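Putative L-alanine-DL-glutamate epimerase (Burkholderia xenovorans, PDB 3GO2) probably acts as a magnesium-dependent racemase or epimerase of the mandelate racemase/muconate lactonizing enzyme family. Local coordinates at residues Y122-P127 against A161-I166; L241-I246 against L339-T344; A48-L53 against I88-N93; Y20-L25 against W34-E39. One frame throughout, in Å; residues are numbered along the deposited sequence.

Contact 1: residues Y122-P127 against A161-I166; sequences YWSHCP and AIKTNI
Main-chain bonds set W123 beside I162, two strands running the same way. W123 N gives its hydrogen to A161 O (2.9 Å), and W123 O accepts from K163 N at 3.0 Å. Past the strand the chain turns, yet C126 N still reaches K163 O, 2.9 Å away and nearly along the C=O axis. The polar side-chain contact belongs to K163, whose NZ donates to Y122 OH across 2.9 Å. The lysine's CB and CD run along the tyrosine ring at CE1, and a bend at chi3 (80°) then swings CE and NZ round to the hydroxyl. NZ also makes a salt bridge with E245, a magnesium ligand, and a weak hydrogen bond with D219. These are adjoining strands of the modified (β/α) barrel of the enolase superfamily, and in other crystal structures of this protein H125 and K163 bind 2-oxoglutarate, H125 and N165 fumarate. One water accepts from both H125 N and N165 ND2, the latter at 2.8 Å; T128 holds the same amide nitrogen, while D345 takes H125 ND1. Among apolar groups, Y122 CB rests on A161 CB at 3.6 Å, and C126 SG packs against I162 CG2 at 3.8 Å. Separately, P127 CD, after a cis peptide bond, packs on T164 OG1, which is hydrogen-bonded to H202.

Contact 2: residues L241-I246 against L339-T344; sequences LFWVEI and LRIMET
One water bridges F242 and R340: it donates to F242 O at 2.7 Å and accepts from R340 NH2 at 2.9 Å. It lies in the plane of the guanidinium, at its edge, and above the centre of one face of the F242 ring. The two side chains approach head-on, and F242 CZ sits over the middle of one guanidinium face, 3.3 Å from R340 CZ. Ring and guanidinium planes are 31° apart. R340 NE turns elsewhere, to a salt bridge with E227 of the second subunit, which probably helps hold the guanidinium in place. Strands 243-245 and 342-344 are not neighbours in a sheet; they face each other across the interior of the (β/α) barrel, and the contact fills its core at the end where both strands begin. W243 adds the next layer: its CZ3 touches I341 CG2 at 3.9 Å, with R340 CG at the ring edge, and Y122 meets the indole at a steep angle. I341 CD1 reaches over to F242 CZ, 3.8 Å away. Further along the strand, W243 NE1 makes a weak hydrogen bond to E245 OE2 (3.0 Å), whose salt bridge is to K163, linking this layer to a carboxylate that binds magnesium.

Contact 3: residues A48-L53 against I88-N93; sequences AVIEQL and IGAIEN
I50, L53, I88 and I91 share one first torsion, with the longer branch (CG in L53, CG1 in the isoleucines) trans to the carbonyl carbon; chi1 is -68° in I50 and -64° in I91. This leaves I50 CG2 beside the carbonyl carbon, where it meets I91 CG1 at 4.0 Å as the two side chains run past one another in opposing senses. The end of I91 continues to L53: its CD1 lies 3.7 Å from L53 CB and also comes close to the backbone oxygen of I50. The other branch of I50 is extended, and its CD1 rests on A90 CB at 3.8 Å. Helices 46-57 and 82-103 belong to the N-terminal capping domain of the enolase superfamily, and here their local axes approach to 9.5 Å and cross at -59°. L53 and I88 make a further contact, where L53 CD1 and I88 CG1 stand 3.5 Å apart, tighter than usual for carbons. No hydrogen bond spans the two segments; the interface is purely apolar, built on I50 and L53 of one helix and I88, A90 and I91 of the other. Around it, I50 and A90 rest on V23 and F37 of the sheet, while I88 and I91 turn to F69 and F68 of helix 65-76. Helix 46-57 is also met by the third subunit, whose P44 packs on Q52.

Contact 4: residues Y20-L25 against W34-E39; sequences YHFVKL and WSEFDE
Strands 20-25 and 34-37 run antiparallel at 152°, their axes 4.5 Å apart, with H21-F37 and V23-S35 as hydrogen-bonded pairs and F22-E36 and K24-W34 as non-hydrogen-bonded ones. F37 N donates to H21 O at 2.9 Å, whereas the return bond from H21 N to F37 O is weak. V23 and S35 exchange two hydrogen bonds, of which S35 N to V23 O measures 3.0 Å. On the face carrying H21, V23, S35 and F37, the phenyl ring of F37 turns in beneath its partner: chi1 of 68° sets CG between backbone N and carbonyl carbon. H21 CB consequently stands over the ring, 3.4 Å from its centroid and 13° off its normal, a close CH-pi contact. E39 crosses the imidazole at about a right angle, CG over one face and its carboxylate stacked on the ring. V23 CB touches S35 OG at 3.3 Å, an oxygen that is hydrogen-bonded to A90 O of helix 82-103. The opposite face pairs aliphatic chain with ring. K24 lies alongside W34, its CG 3.9 Å from the centroid of the six-membered ring, and E36 extends beside F22, placing OE2 over a face of Y20, 3.5 Å from its CD1. K24 NZ pairs with E381, and E39 bonds T47. Within this hairpin of the capping-domain sheet, then, K24 contributes carbon surface, the E36 carboxylate sits over a ring face while the G322 and C325 amides bind it, and E39 would probably favour protonation of H21.

How the contacts relate
The four contacts form two groups on opposite sides of the chain's centre. Contacts 1 and 2 are both in the barrel core and meet directly: strands 118-123 and 342-344 are sheet neighbours, and S124 OG probably bonds E343 OE2. Contacts 3 and 4 share the capping domain, the sheet of contact 4 forming the floor on which the helices of contact 3 lie, with N93 against S35. Chemistry follows place: polar groups near the metal in contact 1, aromatic, aliphatic and guanidinium packing in contact 2, wholly apolar helix packing in contact 3, and backbone pairing with ring faces in contact 4. H21, K24 and E39 of contact 4 are partly exposed, whereas the residues that touch in contacts 2 and 3 are all buried.

Contact 1: residues Y122-P127 against A161-I166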
# COMPACT_ATOMS: atom_id res chain seq x y z
N TYR A 122 7.23 -33.41 -18.17
CA TYR A 122 6.49 -34.26 -17.24
C TYR A 122 5.37 -34.96 -17.99
O TYR A 122 4.80 -34.39 -18.93
CB TYR A 122 5.98 -33.49 -16.02
CG TYR A 122 4.88 -32.45 -16.21
CD1 TYR A 122 3.53 -32.80 -16.15
CD2 TYR A 122 5.19 -31.11 -16.40
CE1 TYR A 122 2.52 -31.87 -16.30
CE2 TYR A 122 4.18 -30.16 -16.53
CZ TYR A 122 2.86 -30.53 -16.46
OH TYR A 122 1.87 -29.58 -16.60
N TRP A 123 5.11 -36.21 -17.63
CA TRP A 123 4.04 -36.99 -18.20
C TRP A 123 2.76 -36.59 -17.47
O TRP A 123 2.55 -36.92 -16.29
CB TRP A 123 4.37 -38.49 -18.02
CG TRP A 123 3.32 -39.47 -18.42
CD1 TRP A 123 2.00 -39.23 -18.72
CD2 TRP A 123 3.49 -40.90 -18.54
NE1 TRP A 123 1.35 -40.41 -19.00
CE2 TRP A 123 2.24 -41.44 -18.89
CE3 TRP A 123 4.59 -41.75 -18.38
CZ2 TRP A 123 2.05 -42.83 -19.11
CZ3 TRP A 123 4.40 -43.12 -18.59
CH2 TRP A 123 3.15 -43.64 -18.95
N SER A 124 1.92 -35.86 -18.20
CA SER A 124 0.71 -35.27 -17.63
C SER A 124 -0.49 -36.20 -17.68
O SER A 124 -0.46 -37.23 -18.36
CB SER A 124 0.43 -33.95 -18.34
OG SER A 124 -0.46 -33.13 -17.60
N HIS A 125 -1.55 -35.85 -16.95
CA HIS A 125 -2.75 -36.70 -16.89
C HIS A 125 -2.40 -38.17 -16.65
O HIS A 125 -2.87 -39.10 -17.36
CB HIS A 125 -3.58 -36.53 -18.15
CG HIS A 125 -3.94 -35.09 -18.38
ND1 HIS A 125 -3.23 -34.28 -19.23
CD2 HIS A 125 -4.87 -34.30 -17.78
CE1 HIS A 125 -3.73 -33.05 -19.17
NE2 HIS A 125 -4.73 -33.04 -18.31
N CYS A 126 -1.60 -38.34 -15.60
CA CYS A 126 -0.97 -39.61 -15.25
C CYS A 126 -1.25 -39.92 -13.80
O CYS A 126 -0.55 -39.41 -12.92
CB CYS A 126 0.54 -39.50 -15.46
SG CYS A 126 1.44 -41.04 -15.05
N PRO A 127 -2.23 -40.78 -13.52
CA PRO A 127 -2.98 -41.71 -14.39
C PRO A 127 -4.36 -41.22 -14.87
O PRO A 127 -5.23 -42.02 -15.26
CB PRO A 127 -3.14 -42.95 -13.48
CG PRO A 127 -3.12 -42.38 -12.07
CD PRO A 127 -2.57 -40.99 -12.09
N ALA A 161 9.12 -36.90 -14.10
CA ALA A 161 8.01 -36.24 -13.41
C ALA A 161 6.67 -36.65 -14.01
O ALA A 161 6.58 -36.92 -15.20
CB ALA A 161 8.17 -34.73 -13.46
N ILE A 162 5.65 -36.73 -13.16
CA ILE A 162 4.29 -37.05 -13.58
C ILE A 162 3.31 -36.10 -12.89
O ILE A 162 3.61 -35.62 -11.79
CB ILE A 162 3.89 -38.53 -13.22
CG1 ILE A 162 4.00 -38.79 -11.72
CG2 ILE A 162 4.78 -39.51 -13.98
CD1 ILE A 162 3.67 -40.24 -11.33
N LYS A 163 2.17 -35.84 -13.52
CA LYS A 163 1.13 -35.02 -12.93
C LYS A 163 -0.19 -35.74 -12.83
O LYS A 163 -0.64 -36.33 -13.80
CB LYS A 163 0.93 -33.74 -13.73
CG LYS A 163 0.08 -32.71 -12.98
CD LYS A 163 0.09 -31.30 -13.61
CE LYS A 163 -0.84 -31.13 -14.80
NZ LYS A 163 -0.74 -29.76 -15.43
N THR A 164 -0.81 -35.68 -11.66
CA THR A 164 -2.14 -36.25 -11.46
C THR A 164 -3.14 -35.17 -11.06
O THR A 164 -2.78 -34.00 -10.89
CB THR A 164 -2.13 -37.40 -10.40
OG1 THR A 164 -3.36 -38.13 -10.49
CG2 THR A 164 -1.87 -36.87 -8.97
N ASN A 165 -4.39 -35.58 -10.89
CA ASN A 165 -5.50 -34.70 -10.52
C ASN A 165 -6.16 -35.28 -9.25
O ASN A 165 -5.49 -35.97 -8.47
CB ASN A 165 -6.47 -34.57 -11.67
CG ASN A 165 -5.84 -33.95 -12.92
OD1 ASN A 165 -6.01 -32.73 -13.19
ND2 ASN A 165 -5.12 -34.75 -13.67
N ILE A 166 -7.43 -34.97 -9.02
CA ILE A 166 -8.12 -35.39 -7.79
C ILE A 166 -9.05 -36.57 -8.09
O ILE A 166 -9.93 -36.47 -8.96
CB ILE A 166 -8.96 -34.25 -7.17
CG1 ILE A 166 -8.17 -32.94 -7.11
CG2 ILE A 166 -9.45 -34.67 -5.74
CD1 ILE A 166 -9.02 -31.73 -6.71
O HOH W 1 -2.79 -34.01 -14.98

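Contact 2: residues L241-I246 against L339-T344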
# COMPACT_ATOMS: atom_id res chain seq x y z
N LEU A 241 6.05 -32.58 -3.25
CA LEU A 241 5.38 -32.24 -4.51
C LEU A 241 6.16 -31.19 -5.30
O LEU A 241 6.55 -30.14 -4.76
CB LEU A 241 3.96 -31.71 -4.26
CG LEU A 241 3.03 -32.67 -3.51
CD1 LEU A 241 1.74 -32.02 -3.04
CD2 LEU A 241 2.74 -33.85 -4.43
N PHE A 242 6.35 -31.47 -6.58
CA PHE A 242 7.08 -30.59 -7.50
C PHE A 242 6.35 -29.27 -7.63
O PHE A 242 6.94 -28.20 -7.60
CB PHE A 242 7.17 -31.31 -8.83
CG PHE A 242 7.88 -30.57 -9.92
CD1 PHE A 242 9.18 -30.92 -10.28
CD2 PHE A 242 7.24 -29.61 -10.67
CE1 PHE A 242 9.79 -30.29 -11.33
CE2 PHE A 242 7.88 -28.95 -11.71
CZ PHE A 242 9.15 -29.31 -12.05
N TRP A 243 5.03 -29.36 -7.75
CA TRP A 243 4.17 -28.22 -7.64
C TRP A 243 2.75 -28.64 -7.29
O TRP A 243 2.34 -29.79 -7.53
CB TRP A 243 4.23 -27.30 -8.87
CG TRP A 243 3.50 -27.66 -10.15
CD1 TRP A 243 2.25 -28.22 -10.28
CD2 TRP A 243 3.95 -27.36 -11.46
NE1 TRP A 243 1.92 -28.31 -11.61
CE2 TRP A 243 2.93 -27.77 -12.36
CE3 TRP A 243 5.11 -26.74 -11.98
CZ2 TRP A 243 3.06 -27.62 -13.73
CZ3 TRP A 243 5.23 -26.60 -13.34
CH2 TRP A 243 4.20 -27.03 -14.22
N VAL A 244 1.98 -27.68 -6.77
CA VAL A 244 0.53 -27.80 -6.65
C VAL A 244 -0.05 -26.68 -7.52
O VAL A 244 0.26 -25.50 -7.36
CB VAL A 244 0.04 -27.64 -5.22
CG1 VAL A 244 -1.49 -27.72 -5.18
CG2 VAL A 244 0.66 -28.69 -4.33
N GLU A 245 -0.84 -27.10 -8.50
CA GLU A 245 -1.37 -26.23 -9.53
C GLU A 245 -2.80 -25.84 -9.22
O GLU A 245 -3.67 -26.71 -9.02
CB GLU A 245 -1.28 -26.97 -10.86
CG GLU A 245 -1.62 -26.20 -12.07
CD GLU A 245 -1.31 -27.00 -13.37
OE1 GLU A 245 -1.82 -26.59 -14.43
OE2 GLU A 245 -0.53 -27.98 -13.35
N ILE A 246 -3.02 -24.52 -9.15
CA ILE A 246 -4.31 -23.96 -8.74
C ILE A 246 -4.66 -22.84 -9.71
O ILE A 246 -3.95 -21.85 -9.77
CB ILE A 246 -4.24 -23.37 -7.33
CG1 ILE A 246 -3.91 -24.46 -6.29
CG2 ILE A 246 -5.58 -22.66 -6.98
CD1 ILE A 246 -3.66 -23.96 -4.86
N LEU A 339 12.59 -21.37 -18.43
CA LEU A 339 11.70 -22.50 -18.65
C LEU A 339 11.74 -23.46 -17.46
O LEU A 339 12.79 -24.06 -17.16
CB LEU A 339 12.08 -23.26 -19.93
CG LEU A 339 11.28 -24.52 -20.25
CD1 LEU A 339 9.86 -24.19 -20.75
CD2 LEU A 339 12.03 -25.37 -21.30
N ARG A 340 10.60 -23.64 -16.80
CA ARG A 340 10.53 -24.55 -15.66
C ARG A 340 10.64 -26.02 -16.06
O ARG A 340 11.44 -26.79 -15.48
CB ARG A 340 9.21 -24.37 -14.86
CG ARG A 340 9.16 -25.27 -13.61
CD ARG A 340 10.23 -24.86 -12.64
NE ARG A 340 10.39 -25.74 -11.49
CZ ARG A 340 11.22 -26.79 -11.44
NH1 ARG A 340 11.91 -27.17 -12.50
NH2 ARG A 340 11.32 -27.48 -10.32
N ILE A 341 9.79 -26.39 -17.01
CA ILE A 341 9.54 -27.77 -17.46
C ILE A 341 8.47 -27.68 -18.55
O ILE A 341 7.83 -26.63 -18.67
CB ILE A 341 9.05 -28.66 -16.30
CG1 ILE A 341 9.11 -30.13 -16.66
CG2 ILE A 341 7.63 -28.30 -15.87
CD1 ILE A 341 9.07 -31.04 -15.42
N MET A 342 8.27 -28.74 -19.34
CA MET A 342 7.21 -28.78 -20.36
C MET A 342 6.24 -29.94 -20.12
O MET A 342 6.64 -31.09 -19.94
CB MET A 342 7.75 -28.83 -21.80
CG MET A 342 6.66 -28.97 -22.91
SD MET A 342 7.35 -28.63 -24.56
CE MET A 342 6.16 -29.64 -25.52
N GLU A 343 4.96 -29.63 -20.10
CA GLU A 343 3.91 -30.63 -20.04
C GLU A 343 3.81 -31.43 -21.32
O GLU A 343 3.90 -30.88 -22.39
CB GLU A 343 2.56 -29.92 -19.84
CG GLU A 343 1.39 -30.88 -19.64
CD GLU A 343 0.07 -30.17 -19.39
OE1 GLU A 343 -0.05 -28.98 -19.75
OE2 GLU A 343 -0.84 -30.83 -18.84
N THR A 344 3.54 -32.73 -21.22
CA THR A 344 3.11 -33.47 -22.40
C THR A 344 2.30 -34.68 -21.95
O THR A 344 2.51 -35.18 -20.86
CB THR A 344 4.31 -33.89 -23.29
OG1 THR A 344 3.86 -34.21 -24.59
CG2 THR A 344 5.06 -35.08 -22.69
O HOH W 2 9.44 -27.19 -8.09

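Contact 3: residues A48-L53 against I88-N93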
# COMPACT_ATOMS: atom_id res chain seq x y z
N ALA A 48 -15.71 -20.21 -34.78
CA ALA A 48 -16.48 -19.11 -35.34
C ALA A 48 -15.70 -17.81 -35.37
O ALA A 48 -15.79 -17.03 -36.31
CB ALA A 48 -17.79 -18.93 -34.57
N VAL A 49 -14.93 -17.57 -34.31
CA VAL A 49 -14.03 -16.42 -34.25
C VAL A 49 -13.01 -16.46 -35.38
O VAL A 49 -12.79 -15.47 -36.10
CB VAL A 49 -13.28 -16.35 -32.87
CG1 VAL A 49 -12.26 -15.23 -32.88
CG2 VAL A 49 -14.30 -16.19 -31.72
N ILE A 50 -12.35 -17.60 -35.53
CA ILE A 50 -11.32 -17.77 -36.55
C ILE A 50 -11.90 -17.56 -37.95
O ILE A 50 -11.31 -16.88 -38.78
CB ILE A 50 -10.68 -19.16 -36.47
CG1 ILE A 50 -9.87 -19.27 -35.17
CG2 ILE A 50 -9.77 -19.43 -37.69
CD1 ILE A 50 -9.55 -20.72 -34.77
N GLU A 51 -13.06 -18.11 -38.18
CA GLU A 51 -13.70 -17.93 -39.50
C GLU A 51 -13.94 -16.47 -39.85
O GLU A 51 -13.76 -16.08 -41.00
CB GLU A 51 -15.00 -18.75 -39.59
CG GLU A 51 -14.75 -20.26 -39.74
CD GLU A 51 -14.08 -20.67 -41.08
OE1 GLU A 51 -14.25 -19.96 -42.09
OE2 GLU A 51 -13.41 -21.71 -41.14
N GLN A 52 -14.35 -15.66 -38.87
CA GLN A 52 -14.55 -14.21 -39.10
C GLN A 52 -13.23 -13.48 -39.26
O GLN A 52 -13.04 -12.70 -40.19
CB GLN A 52 -15.31 -13.59 -37.92
CG GLN A 52 -16.73 -13.97 -37.91
CD GLN A 52 -17.43 -13.40 -39.11
OE1 GLN A 52 -17.61 -12.20 -39.20
NE2 GLN A 52 -17.78 -14.26 -40.07
N LEU A 53 -12.30 -13.71 -38.34
CA LEU A 53 -11.00 -13.04 -38.41
C LEU A 53 -10.17 -13.42 -39.62
O LEU A 53 -9.47 -12.57 -40.19
CB LEU A 53 -10.20 -13.29 -37.12
CG LEU A 53 -10.73 -12.53 -35.92
CD1 LEU A 53 -9.95 -12.91 -34.67
CD2 LEU A 53 -10.65 -11.00 -36.17
N ILE A 88 -7.57 -15.64 -32.13
CA ILE A 88 -6.46 -14.81 -32.56
C ILE A 88 -5.13 -15.60 -32.43
O ILE A 88 -4.29 -15.58 -33.33
CB ILE A 88 -6.43 -13.50 -31.75
CG1 ILE A 88 -7.63 -12.64 -32.13
CG2 ILE A 88 -5.11 -12.76 -31.98
CD1 ILE A 88 -7.78 -11.39 -31.26
N GLY A 89 -4.98 -16.30 -31.30
CA GLY A 89 -3.77 -17.10 -31.03
C GLY A 89 -3.57 -18.21 -32.04
O GLY A 89 -2.46 -18.49 -32.48
N ALA A 90 -4.67 -18.87 -32.40
CA ALA A 90 -4.61 -19.95 -33.38
C ALA A 90 -4.17 -19.45 -34.75
O ALA A 90 -3.37 -20.10 -35.48
CB ALA A 90 -5.98 -20.63 -33.48
N ILE A 91 -4.69 -18.28 -35.13
CA ILE A 91 -4.28 -17.69 -36.40
C ILE A 91 -2.81 -17.27 -36.34
O ILE A 91 -2.07 -17.49 -37.28
CB ILE A 91 -5.18 -16.54 -36.81
CG1 ILE A 91 -6.59 -17.08 -37.08
CG2 ILE A 91 -4.60 -15.80 -38.04
CD1 ILE A 91 -7.64 -15.95 -37.38
N GLU A 92 -2.39 -16.67 -35.23
CA GLU A 92 -1.00 -16.30 -35.02
C GLU A 92 -0.09 -17.49 -35.22
O GLU A 92 0.94 -17.39 -35.88
CB GLU A 92 -0.80 -15.69 -33.63
CG GLU A 92 0.68 -15.41 -33.33
CD GLU A 92 0.87 -14.50 -32.16
OE1 GLU A 92 1.32 -14.98 -31.10
OE2 GLU A 92 0.58 -13.31 -32.32
N ASN A 93 -0.47 -18.62 -34.65
CA ASN A 93 0.37 -19.78 -34.72
C ASN A 93 0.46 -20.34 -36.14
O ASN A 93 1.50 -20.85 -36.52
CB ASN A 93 -0.03 -20.82 -33.69
CG ASN A 93 0.39 -20.43 -32.32
OD1 ASN A 93 1.35 -19.66 -32.15
ND2 ASN A 93 -0.28 -21.00 -31.31

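Contact 4: residues Y20-L25 against W34-E39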
# COMPACT_ATOMS: atom_id res chain seq x y z
N TYR A 20 -10.02 -32.66 -32.18
CA TYR A 20 -8.93 -31.74 -32.46
C TYR A 20 -9.39 -30.75 -33.50
O TYR A 20 -10.19 -31.08 -34.35
CB TYR A 20 -7.74 -32.46 -33.06
CG TYR A 20 -6.99 -33.40 -32.17
CD1 TYR A 20 -6.98 -33.28 -30.77
CD2 TYR A 20 -6.18 -34.38 -32.73
CE1 TYR A 20 -6.25 -34.15 -29.99
CE2 TYR A 20 -5.45 -35.23 -31.95
CZ TYR A 20 -5.48 -35.11 -30.59
OH TYR A 20 -4.72 -35.97 -29.83
N HIS A 21 -8.86 -29.53 -33.44
CA HIS A 21 -9.13 -28.52 -34.44
C HIS A 21 -7.83 -27.93 -34.99
O HIS A 21 -6.84 -27.84 -34.28
CB HIS A 21 -9.95 -27.37 -33.85
CG HIS A 21 -11.26 -27.80 -33.26
ND1 HIS A 21 -12.46 -27.56 -33.89
CD2 HIS A 21 -11.56 -28.39 -32.08
CE1 HIS A 21 -13.45 -28.00 -33.13
NE2 HIS A 21 -12.93 -28.52 -32.03
N PHE A 22 -7.88 -27.48 -36.24
CA PHE A 22 -6.70 -26.96 -36.92
C PHE A 22 -7.05 -25.75 -37.73
O PHE A 22 -8.17 -25.66 -38.25
CB PHE A 22 -6.09 -28.03 -37.86
CG PHE A 22 -5.83 -29.32 -37.19
CD1 PHE A 22 -4.68 -29.51 -36.44
CD2 PHE A 22 -6.74 -30.36 -37.26
CE1 PHE A 22 -4.46 -30.71 -35.78
CE2 PHE A 22 -6.51 -31.56 -36.62
CZ PHE A 22 -5.39 -31.73 -35.87
N VAL A 23 -6.09 -24.82 -37.80
CA VAL A 23 -6.09 -23.71 -38.78
C VAL A 23 -5.10 -24.06 -39.89
O VAL A 23 -3.99 -24.50 -39.63
CB VAL A 23 -5.70 -22.36 -38.16
CG1 VAL A 23 -5.63 -21.25 -39.24
CG2 VAL A 23 -6.70 -21.99 -37.06
N LYS A 24 -5.55 -23.87 -41.13
CA LYS A 24 -4.75 -24.09 -42.33
C LYS A 24 -4.71 -22.80 -43.12
O LYS A 24 -5.74 -22.33 -43.61
CB LYS A 24 -5.39 -25.18 -43.20
CG LYS A 24 -4.58 -25.47 -44.43
CD LYS A 24 -5.32 -26.40 -45.38
CE LYS A 24 -4.41 -26.85 -46.47
NZ LYS A 24 -5.19 -27.69 -47.46
N LEU A 25 -3.53 -22.22 -43.23
CA LEU A 25 -3.35 -20.92 -43.86
C LEU A 25 -2.48 -21.13 -45.09
O LEU A 25 -1.41 -21.71 -45.00
CB LEU A 25 -2.67 -19.97 -42.87
CG LEU A 25 -2.38 -18.54 -43.31
CD1 LEU A 25 -2.32 -17.66 -42.03
CD2 LEU A 25 -1.10 -18.42 -44.16
N TRP A 34 0.18 -24.17 -40.45
CA TRP A 34 -0.78 -24.88 -39.63
C TRP A 34 -0.66 -24.50 -38.16
O TRP A 34 0.44 -24.23 -37.65
CB TRP A 34 -0.49 -26.38 -39.67
CG TRP A 34 -0.78 -27.09 -40.96
CD1 TRP A 34 0.12 -27.43 -41.94
CD2 TRP A 34 -2.04 -27.59 -41.39
NE1 TRP A 34 -0.51 -28.12 -42.94
CE2 TRP A 34 -1.84 -28.22 -42.63
CE3 TRP A 34 -3.33 -27.55 -40.85
CZ2 TRP A 34 -2.87 -28.81 -43.33
CZ3 TRP A 34 -4.36 -28.15 -41.55
CH2 TRP A 34 -4.11 -28.77 -42.78
N SER A 35 -1.81 -24.48 -37.50
CA SER A 35 -1.83 -24.54 -36.03
C SER A 35 -2.88 -25.52 -35.57
O SER A 35 -3.70 -26.01 -36.36
CB SER A 35 -2.12 -23.15 -35.45
OG SER A 35 -3.46 -22.76 -35.73
N GLU A 36 -2.85 -25.82 -34.29
CA GLU A 36 -3.87 -26.66 -33.66
C GLU A 36 -4.49 -25.81 -32.56
O GLU A 36 -3.80 -25.01 -31.96
CB GLU A 36 -3.28 -27.97 -33.14
CG GLU A 36 -4.32 -28.87 -32.46
CD GLU A 36 -3.74 -30.19 -31.96
OE1 GLU A 36 -2.62 -30.53 -32.35
OE2 GLU A 36 -4.44 -30.89 -31.18
N PHE A 37 -5.80 -25.91 -32.40
CA PHE A 37 -6.53 -25.23 -31.31
C PHE A 37 -7.58 -26.18 -30.71
O PHE A 37 -7.75 -27.29 -31.16
CB PHE A 37 -7.13 -23.89 -31.78
CG PHE A 37 -8.25 -24.01 -32.78
CD1 PHE A 37 -9.59 -23.96 -32.38
CD2 PHE A 37 -7.98 -24.14 -34.12
CE1 PHE A 37 -10.63 -24.00 -33.31
CE2 PHE A 37 -9.00 -24.23 -35.05
CZ PHE A 37 -10.33 -24.18 -34.64
N ASP A 38 -8.27 -25.73 -29.66
CA ASP A 38 -9.15 -26.56 -28.89
C ASP A 38 -10.42 -25.81 -28.53
O ASP A 38 -10.38 -24.60 -28.26
CB ASP A 38 -8.40 -26.99 -27.62
CG ASP A 38 -9.28 -27.71 -26.64
OD1 ASP A 38 -9.41 -28.94 -26.79
OD2 ASP A 38 -9.80 -27.03 -25.71
N GLU A 39 -11.54 -26.52 -28.53
CA GLU A 39 -12.81 -25.99 -28.02
C GLU A 39 -13.31 -26.76 -26.80
O GLU A 39 -14.18 -26.26 -26.06
CB GLU A 39 -13.89 -26.02 -29.08
CG GLU A 39 -13.64 -25.05 -30.21
CD GLU A 39 -14.76 -24.96 -31.19
OE1 GLU A 39 -15.74 -25.71 -31.05
OE2 GLU A 39 -14.66 -24.13 -32.12